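Local coordinates for protein transcriptional regulator, LacI family (Arthrobacter sp., PDB 4RKQ) that probably regulates transcription as a LacI-family repressor-like protein whose effector, likely a sugar or related small molecule, is bound by its periplasmic-binding-protein-like domain, at residues E172-A175 with E176-R179; G214-V217 with P218-A222. All coordinates share one frame; numbering follows the deposited sequence.

Contact 1. Residues E172-A175 with E176-R179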
# COMPACT_ATOMS: atom_id res chain seq x y z
N GLU A 172 -8.95 -0.79 -17.20
CA GLU A 172 -9.32 -0.51 -15.81
C GLU A 172 -8.05 -0.32 -15.02
O GLU A 172 -7.02 -0.91 -15.34
CB GLU A 172 -10.12 -1.70 -15.23
CG GLU A 172 -11.03 -1.40 -14.06
CD GLU A 172 -11.38 -2.66 -13.28
OE1 GLU A 172 -11.38 -3.75 -13.87
OE2 GLU A 172 -11.63 -2.56 -12.06
N GLU A 173 -8.11 0.48 -13.96
CA GLU A 173 -6.89 0.94 -13.28
C GLU A 173 -6.43 -0.15 -12.27
O GLU A 173 -6.52 0.06 -11.08
CB GLU A 173 -7.21 2.27 -12.56
CG GLU A 173 -6.03 3.02 -11.93
CD GLU A 173 -6.43 4.28 -11.17
OE1 GLU A 173 -7.53 4.82 -11.40
OE2 GLU A 173 -5.65 4.77 -10.36
N THR A 174 -6.02 -1.32 -12.73
CA THR A 174 -5.37 -2.32 -11.89
C THR A 174 -4.16 -2.82 -12.66
O THR A 174 -4.09 -2.65 -13.88
CB THR A 174 -6.30 -3.49 -11.55
OG1 THR A 174 -6.61 -4.20 -12.74
CG2 THR A 174 -7.61 -3.00 -10.88
N ALA A 175 -3.19 -3.40 -11.95
CA ALA A 175 -2.01 -4.00 -12.59
C ALA A 175 -2.43 -5.11 -13.54
O ALA A 175 -1.91 -5.20 -14.64
CB ALA A 175 -1.02 -4.50 -11.55
N GLU A 176 -3.40 -5.91 -13.14
CA GLU A 176 -3.77 -7.06 -13.96
C GLU A 176 -4.56 -6.64 -15.19
O GLU A 176 -4.34 -7.22 -16.27
CB GLU A 176 -4.55 -8.11 -13.15
CG GLU A 176 -5.08 -9.28 -13.98
CD GLU A 176 -4.00 -10.08 -14.73
OE1 GLU A 176 -2.77 -9.93 -14.48
OE2 GLU A 176 -4.38 -10.89 -15.59
N ALA A 177 -5.47 -5.67 -15.06
CA ALA A 177 -6.17 -5.14 -16.23
C ALA A 177 -5.16 -4.51 -17.18
O ALA A 177 -5.27 -4.67 -18.39
CB ALA A 177 -7.26 -4.14 -15.84
N ALA A 178 -4.20 -3.78 -16.64
CA ALA A 178 -3.17 -3.15 -17.46
C ALA A 178 -2.35 -4.19 -18.20
O ALA A 178 -2.02 -3.99 -19.37
CB ALA A 178 -2.24 -2.28 -16.63
N ARG A 179 -2.00 -5.28 -17.53
CA ARG A 179 -1.18 -6.33 -18.15
C ARG A 179 -1.98 -6.96 -19.27
O ARG A 179 -1.47 -7.20 -20.35
CB ARG A 179 -0.77 -7.42 -17.15
CG ARG A 179 0.14 -8.53 -17.74
CD ARG A 179 0.04 -9.82 -16.93
NE ARG A 179 -1.34 -10.32 -16.97
CZ ARG A 179 -1.90 -10.93 -18.02
NH1 ARG A 179 -1.23 -11.15 -19.14
NH2 ARG A 179 -3.16 -11.27 -17.96

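Contact 2. Residues G214-V217 with P218-A222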
# COMPACT_ATOMS: atom_id res chain seq x y z
N GLY A 214 8.36 -11.39 -24.29
CA GLY A 214 9.74 -11.53 -24.69
C GLY A 214 10.39 -10.24 -25.08
O GLY A 214 11.40 -10.26 -25.79
N ARG A 215 9.85 -9.11 -24.61
CA ARG A 215 10.50 -7.81 -24.88
C ARG A 215 11.32 -7.29 -23.74
O ARG A 215 10.85 -7.18 -22.62
CB ARG A 215 9.48 -6.75 -25.30
CG ARG A 215 8.62 -7.16 -26.51
CD ARG A 215 7.29 -6.42 -26.47
NE ARG A 215 6.25 -7.11 -27.23
CZ ARG A 215 6.17 -7.14 -28.56
NH1 ARG A 215 5.18 -7.81 -29.13
NH2 ARG A 215 7.08 -6.53 -29.32
N ARG A 216 12.56 -6.94 -24.05
CA ARG A 216 13.43 -6.40 -23.04
C ARG A 216 13.02 -4.98 -22.71
O ARG A 216 12.66 -4.21 -23.61
CB ARG A 216 14.87 -6.40 -23.51
CG ARG A 216 15.42 -7.79 -23.72
CD ARG A 216 16.77 -7.73 -24.40
NE ARG A 216 16.68 -7.05 -25.70
CZ ARG A 216 17.68 -6.38 -26.27
NH1 ARG A 216 18.86 -6.28 -25.68
NH2 ARG A 216 17.49 -5.78 -27.43
N VAL A 217 13.10 -4.62 -21.43
CA VAL A 217 12.89 -3.26 -21.00
C VAL A 217 14.10 -2.83 -20.26
O VAL A 217 14.44 -3.46 -19.26
CB VAL A 217 11.68 -3.16 -20.06
CG1 VAL A 217 11.56 -1.74 -19.54
CG2 VAL A 217 10.45 -3.65 -20.76
N PRO A 218 14.77 -1.76 -20.67
CA PRO A 218 14.34 -0.80 -21.66
C PRO A 218 14.85 -1.06 -23.08
O PRO A 218 14.52 -0.29 -23.96
CB PRO A 218 15.02 0.48 -21.17
CG PRO A 218 16.33 0.00 -20.63
CD PRO A 218 16.05 -1.36 -20.05
N GLU A 219 15.64 -2.11 -23.32
CA GLU A 219 16.34 -2.23 -24.63
C GLU A 219 15.40 -2.28 -25.80
O GLU A 219 15.57 -1.56 -26.79
CB GLU A 219 17.30 -3.44 -24.64
CG GLU A 219 18.48 -3.27 -23.68
CD GLU A 219 18.19 -3.77 -22.26
OE1 GLU A 219 17.05 -4.19 -21.98
OE2 GLU A 219 19.11 -3.74 -21.42
N ASP A 220 14.37 -3.10 -25.70
CA ASP A 220 13.37 -3.16 -26.73
C ASP A 220 12.21 -2.17 -26.55
O ASP A 220 11.69 -1.62 -27.54
CB ASP A 220 12.80 -4.56 -26.83
CG ASP A 220 13.86 -5.58 -27.23
OD1 ASP A 220 14.58 -5.34 -28.19
OD2 ASP A 220 14.00 -6.59 -26.55
N CYS A 221 11.78 -1.96 -25.31
CA CYS A 221 10.66 -1.02 -25.03
C CYS A 221 10.89 -0.28 -23.69
O CYS A 221 11.27 -0.88 -22.69
CB CYS A 221 9.32 -1.77 -25.07
SG CYS A 221 7.82 -0.71 -25.04
N ALA A 222 10.76 1.04 -23.72
CA ALA A 222 10.87 1.86 -22.55
C ALA A 222 9.50 1.93 -21.84
O ALA A 222 8.45 1.79 -22.47
CB ALA A 222 11.35 3.25 -22.93

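Contact 1. Residues E172-A175 with E176-R179
Thr-174 and Ala-177 meet at the start of helix 175-188, where Thr-174 is the N-cap. The hydroxyl OG1 of Thr-174 accepts from Ala-177 N at 3.0 Å. Chi1 of 66° sets OG1 between the backbone N and the carbonyl carbon, facing into the first turn, where it takes up an N-H that has no earlier helical carbonyl to use. The main-chain ladder starts beside it. Ala-178 N donates to Thr-174 O, and Arg-179 N donates to Ala-175 O at 2.9 Å.

Within the first turn, Arg-179 grips Glu-176 side-on with two nitrogens. Arg-179 NE donates to Glu-176 OE1 at 2.9 Å, and Arg-179 NH2 to Glu-176 OE2 at 2.7 Å, in a salt bridge. Both oxygens are met on their syn side and lie almost in the guanidinium plane, but the donors sit about 32° out of the carboxylate plane. The bend at chi3 of Arg-179 (61°) swings the guanidinium across to the Glu-176 carboxylate. With an alanine here, the Glu-176 carboxylate is likely to lose its charged mate and be free to turn.

Small side chains pack around the cap. Ala-177 CB lies 3.2 Å from Thr-174 OG1 and 3.8 Å from Glu-172 CB. Ala-178 CB rests against Thr-174 O at 3.3 Å. Before the cap, Thr-174 N bonds to Glu-172 O, and Glu-173 is the centre of an inverse gamma turn.

The turn links strand 166-171 to helix 175-188. Ala-178 packs inward on Leu-134 of strand 131-136 and Met-202 of helix 200-212. Arg-179 touches Lys-208 and Ala-209 of that helix, while Ala-175 packs on Leu-234 of the second subunit.

Contact 2. Residues G214-V217 with P218-A222
Arg-216 folds over Asp-220 and Glu-219, and most of its side chain is in touch with one or the other. Arg-216 CB lies 3.2 Å from Asp-220 OD2 and also comes near Glu-219 OE1. CG and CD run on past the same Asp-220 oxygen. The bend at chi3 (-59°) then brings the guanidinium over Glu-219 and beside the Asp-220 carboxylate. Arg-216 NE donates to Asp-220 OD2 at 2.8 Å, in a salt bridge. Arg-216 CZ has Glu-219 CB over one face of the guanidinium, 3.4 Å away. NH1 is close to the same CB and to Glu-219 CG. Arg-216 NH2 donates to Asp-220 OD1 at 3.0 Å. This is a side-on grip, one nitrogen to each oxygen, but the two planes are 62° apart, and both nitrogens approach from above the carboxylate plane.

OD2 of Asp-220 also accepts from Arg-216 N at 2.9 Å, through its anti lone pair. Two donors of one residue thus hold this oxygen, which fixes the carboxylate against the backbone. The loop joins helix 200-212, closed at Gly-214 by a Schellman motif, to strand 222-225. It turns through a cis peptide before Pro-218. Arg-216 O accepts two N-H groups from across the turn. Cys-221 N donates to Arg-216 O at 3.0 Å, nearly along the C=O axis. Asp-220 N comes from above the carbonyl plane. Glu-219 N is buried here without a partner.

Just before the cis bond, Val-217 CA makes a CA-H...O contact with Cys-221 O, and Val-217 CG1 lies 3.3 Å from that oxygen. Val-217 also packs on Leu-207 and Leu-210 of helix 200-212. Pro-218 O accepts a hydrogen bond from Arg-128 NH2.

Overall arrangement
Contacts 1 and 2 follow one another along the chain, both within the periplasmic-binding-protein-like range. Contact 1 opens helix 175-188; contact 2 comes after the next helix, 200-212, and leads into strand 222-225. Their centres are about 19 Å apart and their nearest atoms about 10 Å, so they do not touch. Both pack side chains on helix 200-212. The centre of contact 1 is about 15 Å from the chain's centre, that of contact 2 about 25 Å. One residue of contact 1 reaches the second subunit. Contact 2 touches no other chain of the assembly, but its Asp-220 side chain is about 4 Å from a bound magnesium ion.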